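Local coordinates for uncharacterized protein BAD_0989 (Bifidobacterium adolescentis ATCC 15703, PDB 3CYM) that is uncharacterised but probably binds nucleic acid and acts on it as a 3'-5' exonuclease of the ribonuclease D kind, at residues A[222-227]-A[263-268]; A[390-395]-A[414-419]; A[190-195]-A[380-385]. One frame throughout, in Å; residues are numbered along the deposited sequence. Where two conformers were deposited one is given.

Contact 1: A[222-227]-A[263-268]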
# COMPACT_ATOMS: atom_id res chain seq x y z
N SER A 222 -8.14 -12.33 -11.43
CA SER A 222 -9.53 -11.92 -11.58
C SER A 222 -10.34 -12.96 -12.35
O SER A 222 -9.83 -13.61 -13.27
CB SER A 222 -9.65 -10.52 -12.21
OG SER A 222 -8.85 -10.40 -13.36
N HIS A 223 -11.60 -13.13 -11.92
CA HIS A 223 -12.55 -14.11 -12.46
C HIS A 223 -12.16 -15.57 -12.18
O HIS A 223 -12.59 -16.48 -12.90
CB HIS A 223 -12.82 -13.89 -13.96
CG HIS A 223 -13.45 -12.57 -14.26
ND1 HIS A 223 -14.80 -12.42 -14.51
CD2 HIS A 223 -12.92 -11.33 -14.35
CE1 HIS A 223 -15.07 -11.15 -14.74
NE2 HIS A 223 -13.94 -10.46 -14.64
N ILE A 224 -11.38 -15.77 -11.11
CA ILE A 224 -10.90 -17.10 -10.69
C ILE A 224 -12.04 -18.00 -10.22
O ILE A 224 -11.97 -19.23 -10.33
CB ILE A 224 -9.77 -16.99 -9.58
CG1 ILE A 224 -9.08 -18.34 -9.33
CG2 ILE A 224 -10.30 -16.39 -8.27
CD1 ILE A 224 -8.49 -18.94 -10.56
N THR A 225 -13.11 -17.36 -9.74
CA THR A 225 -14.28 -18.02 -9.20
C THR A 225 -15.00 -18.87 -10.26
O THR A 225 -15.60 -19.89 -9.94
CB THR A 225 -15.23 -17.00 -8.50
OG1 THR A 225 -16.37 -17.68 -7.97
CG2 THR A 225 -15.68 -15.90 -9.45
N GLU A 226 -14.87 -18.46 -11.52
CA GLU A 226 -15.47 -19.16 -12.65
C GLU A 226 -14.79 -20.50 -12.96
O GLU A 226 -15.23 -21.23 -13.84
CB GLU A 226 -15.39 -18.27 -13.90
CG GLU A 226 -16.05 -16.90 -13.77
CD GLU A 226 -15.82 -16.03 -14.99
OE1 GLU A 226 -15.28 -16.53 -16.00
OE2 GLU A 226 -16.18 -14.83 -14.95
N VAL A 227 -13.74 -20.81 -12.20
CA VAL A 227 -12.84 -21.93 -12.48
C VAL A 227 -12.57 -22.75 -11.20
O VAL A 227 -11.97 -23.83 -11.26
CB VAL A 227 -11.55 -21.37 -13.22
CG1 VAL A 227 -10.23 -21.79 -12.59
CG2 VAL A 227 -11.59 -21.68 -14.72
N SER A 263 -6.69 -14.23 -20.27
CA SER A 263 -5.97 -15.29 -21.00
C SER A 263 -5.75 -16.51 -20.14
O SER A 263 -6.03 -17.62 -20.58
CB SER A 263 -4.61 -14.82 -21.53
OG SER A 263 -4.77 -13.86 -22.56
N ILE A 264 -5.24 -16.29 -18.92
CA ILE A 264 -5.04 -17.34 -17.91
C ILE A 264 -6.32 -18.15 -17.64
O ILE A 264 -6.31 -19.38 -17.76
CB ILE A 264 -4.48 -16.75 -16.57
CG1 ILE A 264 -3.05 -16.24 -16.76
CG2 ILE A 264 -4.51 -17.79 -15.45
CD1 ILE A 264 -2.52 -15.44 -15.59
N ILE A 265 -7.41 -17.46 -17.31
CA ILE A 265 -8.72 -18.10 -17.08
C ILE A 265 -9.22 -18.82 -18.35
O ILE A 265 -9.69 -19.95 -18.28
CB ILE A 265 -9.77 -17.08 -16.54
CG1 ILE A 265 -9.32 -16.49 -15.19
CG2 ILE A 265 -11.16 -17.69 -16.42
CD1 ILE A 265 -9.14 -17.49 -14.07
N GLU A 266 -9.07 -18.16 -19.49
CA GLU A 266 -9.47 -18.73 -20.78
C GLU A 266 -8.82 -20.08 -21.08
O GLU A 266 -9.50 -21.04 -21.43
CB GLU A 266 -9.13 -17.76 -21.90
CG GLU A 266 -10.27 -17.48 -22.83
CD GLU A 266 -9.84 -16.71 -24.07
OE1 GLU A 266 -10.11 -17.21 -25.19
OE2 GLU A 266 -9.24 -15.62 -23.94
N VAL A 267 -7.50 -20.15 -20.91
CA VAL A 267 -6.76 -21.38 -21.21
C VAL A 267 -6.94 -22.45 -20.12
O VAL A 267 -6.78 -23.64 -20.39
CB VAL A 267 -5.25 -21.13 -21.52
CG1 VAL A 267 -5.09 -20.28 -22.75
CG2 VAL A 267 -4.58 -20.46 -20.39
N ALA A 268 -7.29 -22.02 -18.91
CA ALA A 268 -7.58 -22.95 -17.83
C ALA A 268 -8.92 -23.63 -18.05
O ALA A 268 -9.09 -24.80 -17.73
CB ALA A 268 -7.55 -22.24 -16.48
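Ile265 places its CG1 anti to the carbonyl carbon (chi1 -61°) and bends again at chi2, which carries CD1 from helix 261-270 into the curve of loop 222-227. Ile224 swings CG1 anti to its backbone N (chi1 -169°), and its CD1 meets Ile265 CD1 at 3.9 Å. The two side chains cross at about a right angle. Ile265 also lies against the loop backbone: its CG1 is 3.5 Å from Ser222 O, and its CD1 is 3.8 Å from Ile224 CA. On the other branch, Ile265 CG2 reaches Val227 CG2 at 4.4 Å. The same Val227 CG2 touches Ala268 CB, one helical turn further on, also at 4.4 Å. With an alanine at Ile265, Ile224 CD1 would probably lose its partner on the helix, Val227 CG2 would be left with Ala268 CB, and a gap would be likely to open between loop and helix.

The polar groups flank the isoleucine. His223 ND1 donates to Glu226 OE2 at 2.8 Å, with the acceptor in the ring plane but met from above the carboxylate plane. Glu226 OE1 forms a salt bridge with Lys269 of the same helix, and Ser222 N bonds to Asp261 OD2. Helix 261-270 belongs to the HRDC domain. The touching side chains are mainly apolar, centred on one buried isoleucine that also lies against backbone carbonyls, while charged and polar bonds fasten the loop around it.

Contact 2: A[390-395]-A[414-419]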
# COMPACT_ATOMS: atom_id res chain seq x y z
N PRO A 390 -12.49 -3.42 12.75
CA PRO A 390 -13.73 -4.18 12.65
C PRO A 390 -13.54 -5.69 12.71
O PRO A 390 -14.36 -6.37 13.33
CB PRO A 390 -14.27 -3.75 11.30
CG PRO A 390 -13.86 -2.32 11.21
CD PRO A 390 -12.45 -2.36 11.72
N GLN A 391 -12.46 -6.20 12.11
CA GLN A 391 -12.16 -7.64 12.11
C GLN A 391 -11.88 -8.22 13.51
O GLN A 391 -12.19 -9.39 13.78
CB GLN A 391 -11.02 -7.97 11.14
CG GLN A 391 -10.82 -9.46 10.82
CD GLN A 391 -12.03 -10.11 10.14
OE1 GLN A 391 -12.74 -9.48 9.36
NE2 GLN A 391 -12.25 -11.38 10.43
N TYR A 392 -11.32 -7.41 14.40
CA TYR A 392 -11.01 -7.87 15.76
C TYR A 392 -12.29 -8.17 16.56
O TYR A 392 -12.33 -9.13 17.33
CB TYR A 392 -10.09 -6.90 16.50
CG TYR A 392 -8.73 -6.63 15.85
CD1 TYR A 392 -8.17 -7.53 14.93
CD2 TYR A 392 -8.00 -5.49 16.17
CE1 TYR A 392 -6.94 -7.28 14.34
CE2 TYR A 392 -6.76 -5.24 15.59
CZ TYR A 392 -6.24 -6.14 14.68
OH TYR A 392 -5.02 -5.89 14.10
N LEU A 393 -13.33 -7.37 16.33
CA LEU A 393 -14.66 -7.57 16.94
C LEU A 393 -15.38 -8.79 16.38
O LEU A 393 -16.10 -9.48 17.10
CB LEU A 393 -15.55 -6.34 16.74
CG LEU A 393 -15.01 -4.96 17.08
CD1 LEU A 393 -15.98 -3.89 16.59
CD2 LEU A 393 -14.78 -4.83 18.56
N ARG A 394 -15.21 -9.02 15.08
CA ARG A 394 -15.72 -10.21 14.40
C ARG A 394 -15.04 -11.49 14.92
O ARG A 394 -15.72 -12.46 15.26
CB ARG A 394 -15.53 -10.08 12.89
CG ARG A 394 -16.33 -8.95 12.25
CD ARG A 394 -16.45 -9.13 10.74
NE ARG A 394 -15.26 -8.67 10.03
CZ ARG A 394 -15.10 -7.45 9.53
NH1 ARG A 394 -16.05 -6.53 9.67
NH2 ARG A 394 -13.98 -7.13 8.91
N ASN A 395 -13.71 -11.48 14.98
CA ASN A 395 -12.95 -12.58 15.56
C ASN A 395 -13.37 -12.91 17.00
O ASN A 395 -13.55 -14.08 17.35
CB ASN A 395 -11.43 -12.31 15.47
CG ASN A 395 -10.90 -12.37 14.03
OD1 ASN A 395 -11.62 -12.74 13.10
ND2 ASN A 395 -9.63 -12.00 13.85
N GLN A 414 -5.05 -9.74 19.57
CA GLN A 414 -5.42 -9.54 18.16
C GLN A 414 -4.54 -8.49 17.49
O GLN A 414 -4.33 -8.52 16.27
CB GLN A 414 -6.90 -9.13 18.04
CG GLN A 414 -7.89 -10.27 18.19
CD GLN A 414 -7.97 -11.16 16.96
OE1 GLN A 414 -8.50 -10.75 15.93
NE2 GLN A 414 -7.44 -12.37 17.07
N GLY A 415 -4.03 -7.56 18.29
CA GLY A 415 -3.15 -6.50 17.79
C GLY A 415 -3.69 -5.09 18.00
O GLY A 415 -3.13 -4.13 17.46
N ALA A 416 -4.78 -4.98 18.77
CA ALA A 416 -5.33 -3.67 19.14
C ALA A 416 -4.44 -2.97 20.14
O ALA A 416 -3.86 -3.59 21.03
CB ALA A 416 -6.74 -3.80 19.71
N ARG A 417 -4.36 -1.66 20.00
CA ARG A 417 -3.50 -0.85 20.84
C ARG A 417 -4.09 -0.67 22.23
O ARG A 417 -5.29 -0.86 22.42
CB ARG A 417 -3.24 0.51 20.18
CG ARG A 417 -2.04 0.51 19.26
CD ARG A 417 -2.21 -0.44 18.09
NE ARG A 417 -2.95 0.20 17.01
CZ ARG A 417 -3.66 -0.44 16.08
NH1 ARG A 417 -4.28 0.26 15.15
NH2 ARG A 417 -3.76 -1.76 16.10
N ASP A 418 -3.22 -0.34 23.19
CA ASP A 418 -3.63 -0.13 24.57
C ASP A 418 -4.76 0.89 24.71
O ASP A 418 -5.68 0.68 25.49
CB ASP A 418 -2.44 0.30 25.43
CG ASP A 418 -1.36 -0.77 25.50
OD1 ASP A 418 -1.58 -1.91 25.03
OD2 ASP A 418 -0.27 -0.45 26.04
N TRP A 419 -4.70 1.99 23.95
CA TRP A 419 -5.75 3.02 24.03
C TRP A 419 -7.11 2.51 23.53
O TRP A 419 -8.15 2.91 24.04
CB TRP A 419 -5.36 4.31 23.31
CG TRP A 419 -5.31 4.25 21.80
CD1 TRP A 419 -4.23 3.93 21.03
CD2 TRP A 419 -6.39 4.53 20.89
NE1 TRP A 419 -4.56 3.98 19.69
CE2 TRP A 419 -5.88 4.36 19.58
CE3 TRP A 419 -7.73 4.91 21.05
CZ2 TRP A 419 -6.67 4.55 18.43
CZ3 TRP A 419 -8.51 5.10 19.91
CH2 TRP A 419 -7.97 4.92 18.62
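The Tyr392 ring takes Gln414 CB over one face, a CH-pi contact with CB 4.0 Å from the centroid of the Tyr392 ring. The backbone of Gly415 and Ala416 approaches the same ring obliquely, with Ala416 N 3.8 Å from Tyr392 CE2. Ala416 CB adds an apolar touch at 4.1 Å to Tyr392 CD2. The Gln414 amide stands almost perpendicular to the ring.

These helices fall within the exonuclease C-terminal domain, a family grouped with the HRDC-like domains. Helix 390-397 packs on the link between helices 407-414 and 418-433. The link opens with a Schellman motif that ends helix 407-414, with Gly415 at the positive-phi position. A CB there would probably press on the preceding carbonyl and crowd Tyr392 OH.

The Gln414 chain bends at chi2 (-76°), which turns OE1 back toward helix 390-397. Asn395 ND2 donates to Gln414 OE1 at 2.7 Å in a fairly straight bond (161°). The acceptor lies in the Asn395 amide plane, and the two amides are nearly perpendicular. Asn395 OD1 accepts from Gln391 NE2 at 3.1 Å, from above the carbonyl plane, and also from Ala348 N. The Asn395 amide is thus held at both ends, which should fix its flip. Gln391 OE1 in turn is gripped side-on by Arg394 NE and NH2.

Beyond the link, Arg417 makes a salt bridge to Glu199 and a cation-pi contact with Tyr202 of helix 193-207. A glycerol, probably from the crystallisation liquor, bonds to Arg417 NH1. Arg417 NH2 donates back to Gly415 O at 2.8 Å, with that oxygen in the guanidinium plane.

Contact 3: A[190-195]-A[380-385]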
# COMPACT_ATOMS: atom_id res chain seq x y z
N GLN A 190 -8.18 18.09 20.94
CA GLN A 190 -9.21 17.05 20.94
C GLN A 190 -8.91 15.95 21.96
O GLN A 190 -9.72 15.04 22.16
CB GLN A 190 -9.36 16.44 19.54
CG GLN A 190 -10.20 17.26 18.55
CD GLN A 190 -10.69 16.43 17.35
OE1 GLN A 190 -10.80 15.20 17.43
NE2 GLN A 190 -10.99 17.11 16.25
N GLY A 191 -7.74 16.03 22.59
CA GLY A 191 -7.31 15.06 23.59
C GLY A 191 -7.00 13.69 23.03
O GLY A 191 -7.19 12.68 23.71
N LYS A 192 -6.53 13.66 21.78
CA LYS A 192 -6.21 12.40 21.08
C LYS A 192 -4.70 12.21 20.79
O LYS A 192 -4.33 11.29 20.06
CB LYS A 192 -7.02 12.27 19.78
CG LYS A 192 -8.52 12.46 19.98
CD LYS A 192 -9.31 12.10 18.74
CE LYS A 192 -10.79 12.17 19.03
NZ LYS A 192 -11.57 12.27 17.78
N MET A 193 -3.85 13.06 21.39
CA MET A 193 -2.41 13.06 21.10
C MET A 193 -1.71 11.75 21.50
O MET A 193 -0.86 11.27 20.76
CB MET A 193 -1.71 14.30 21.70
CG MET A 193 -0.30 14.63 21.16
SD MET A 193 -0.02 14.94 19.37
CE MET A 193 0.79 13.42 18.90
N GLU A 194 -2.08 11.16 22.64
CA GLU A 194 -1.47 9.87 23.01
C GLU A 194 -2.02 8.69 22.20
O GLU A 194 -1.32 7.70 22.00
CB GLU A 194 -1.48 9.59 24.53
CG GLU A 194 -2.75 9.95 25.29
CD GLU A 194 -2.75 11.38 25.81
OE1 GLU A 194 -3.81 12.04 25.73
OE2 GLU A 194 -1.70 11.84 26.29
N TRP A 195 -3.25 8.83 21.71
CA TRP A 195 -3.84 7.86 20.79
C TRP A 195 -3.03 7.90 19.51
O TRP A 195 -2.60 6.86 19.01
CB TRP A 195 -5.27 8.24 20.43
CG TRP A 195 -6.31 8.14 21.50
CD1 TRP A 195 -6.13 7.94 22.83
CD2 TRP A 195 -7.72 8.28 21.30
NE1 TRP A 195 -7.34 7.93 23.48
CE2 TRP A 195 -8.33 8.14 22.56
CE3 TRP A 195 -8.53 8.51 20.17
CZ2 TRP A 195 -9.72 8.21 22.73
CZ3 TRP A 195 -9.91 8.58 20.34
CH2 TRP A 195 -10.49 8.44 21.61
N THR A 380 -16.81 10.04 21.06
CA THR A 380 -15.44 10.55 20.92
C THR A 380 -15.17 11.20 19.56
O THR A 380 -14.09 11.75 19.35
CB THR A 380 -14.39 9.43 21.15
OG1 THR A 380 -14.43 8.49 20.07
CG2 THR A 380 -14.63 8.71 22.49
N ARG A 381 -16.15 11.15 18.65
CA ARG A 381 -16.03 11.69 17.28
C ARG A 381 -14.80 11.14 16.53
O ARG A 381 -13.97 11.88 15.99
CB ARG A 381 -16.11 13.22 17.27
CG ARG A 381 -17.49 13.74 16.89
CD ARG A 381 -17.89 14.94 17.73
NE ARG A 381 -18.52 14.53 18.99
CZ ARG A 381 -19.82 14.29 19.15
NH1 ARG A 381 -20.29 13.92 20.34
NH2 ARG A 381 -20.66 14.41 18.13
N THR A 382 -14.70 9.81 16.53
CA THR A 382 -13.65 9.06 15.88
C THR A 382 -14.37 8.08 14.96
O THR A 382 -15.38 7.52 15.37
CB THR A 382 -12.83 8.28 16.94
OG1 THR A 382 -12.54 9.14 18.06
CG2 THR A 382 -11.52 7.76 16.37
N PRO A 383 -13.92 7.92 13.70
CA PRO A 383 -14.52 6.90 12.83
C PRO A 383 -14.49 5.52 13.48
O PRO A 383 -13.50 5.15 14.11
CB PRO A 383 -13.63 6.94 11.58
CG PRO A 383 -13.08 8.31 11.56
CD PRO A 383 -12.88 8.68 12.99
N VAL A 384 -15.59 4.78 13.34
CA VAL A 384 -15.77 3.49 14.02
C VAL A 384 -14.68 2.46 13.68
O VAL A 384 -14.25 1.69 14.54
CB VAL A 384 -17.23 2.95 13.84
CG1 VAL A 384 -17.57 2.72 12.38
CG2 VAL A 384 -17.47 1.70 14.67
N GLU A 385 -14.20 2.51 12.44
CA GLU A 385 -13.14 1.60 12.00
C GLU A 385 -11.78 1.97 12.59
O GLU A 385 -10.91 1.12 12.69
CB GLU A 385 -13.07 1.48 10.47
CG GLU A 385 -12.40 2.62 9.71
CD GLU A 385 -12.38 2.39 8.19
OE1 GLU A 385 -12.84 1.32 7.74
OE2 GLU A 385 -11.91 3.28 7.45
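Lys192 NZ donates to Thr380 O at 3.0 Å, reaching across to the end of helix 360-380. It also bonds to Leu127 O at the end of helix 121-127, its strongest polar partner. A third bond runs to Gln190 OE1 at 3.0 Å, nearly along the C=O axis. A weak bond runs to Thr382 OG1, 3.3 Å from Lys192 NZ. Beyond CG the lysine chain is fully extended, which carries NZ across to the turn after helix 360-380.

That turn is a Schellman motif with Arg381 at positive phi. Its two threonines are tied together, since Thr382 OG1 donates to Thr380 OG1 at 2.8 Å. Thr380 OG1 is bonded in turn to Ile376 O, one turn back in the helix. Gly191 marks a second Schellman motif on the opposing segment, at the end of helix 176-190, and Lys192 occupies the N-cap position of helix 193-207.

Trp195 packs alongside. Its CG is anti to the carbonyl carbon (chi1 -69°), and the far rim of its six-membered ring points at the threonines. Thr382 OG1 lies in the ring plane at the edge, 3.5 Å from Trp195 CZ3. Thr380 CB is 4.0 Å from Trp195 CH2. Lys192 CG lies over one face of the indole, and the Trp195 ring stacks with that of Trp419.

One buried ammonium is thus ringed by oxygens from three parts of the chain. This would probably keep it protonated. The cluster ties the ends of helices 121-127 and 176-190 to the turn after helix 360-380, in the C-terminal domain.

The exonuclease part comes first in the chain and holds the sodium site of Asp44, Glu46 and Asp172. Contact 3 opens at 190-195, where helix 176-190 gives way to helix 193-207, and closes only at 380-385. Contact 1 (222-227 with 263-268) lies within that long loop and joins the loop before helix 231-250 to helix 261-270 of the HRDC domain. Contact 2 follows, closing a short loop from 390-395 to 414-419 inside the C-terminal domain. None of the loops cross. Contacts 2 and 3 are neighbours, with centres about 16 Å apart, and Pro390 packs on Glu385 where helix 384-387 leads into helix 390-397. Contact 1 is remote, its centre about 44 Å from that of contact 3.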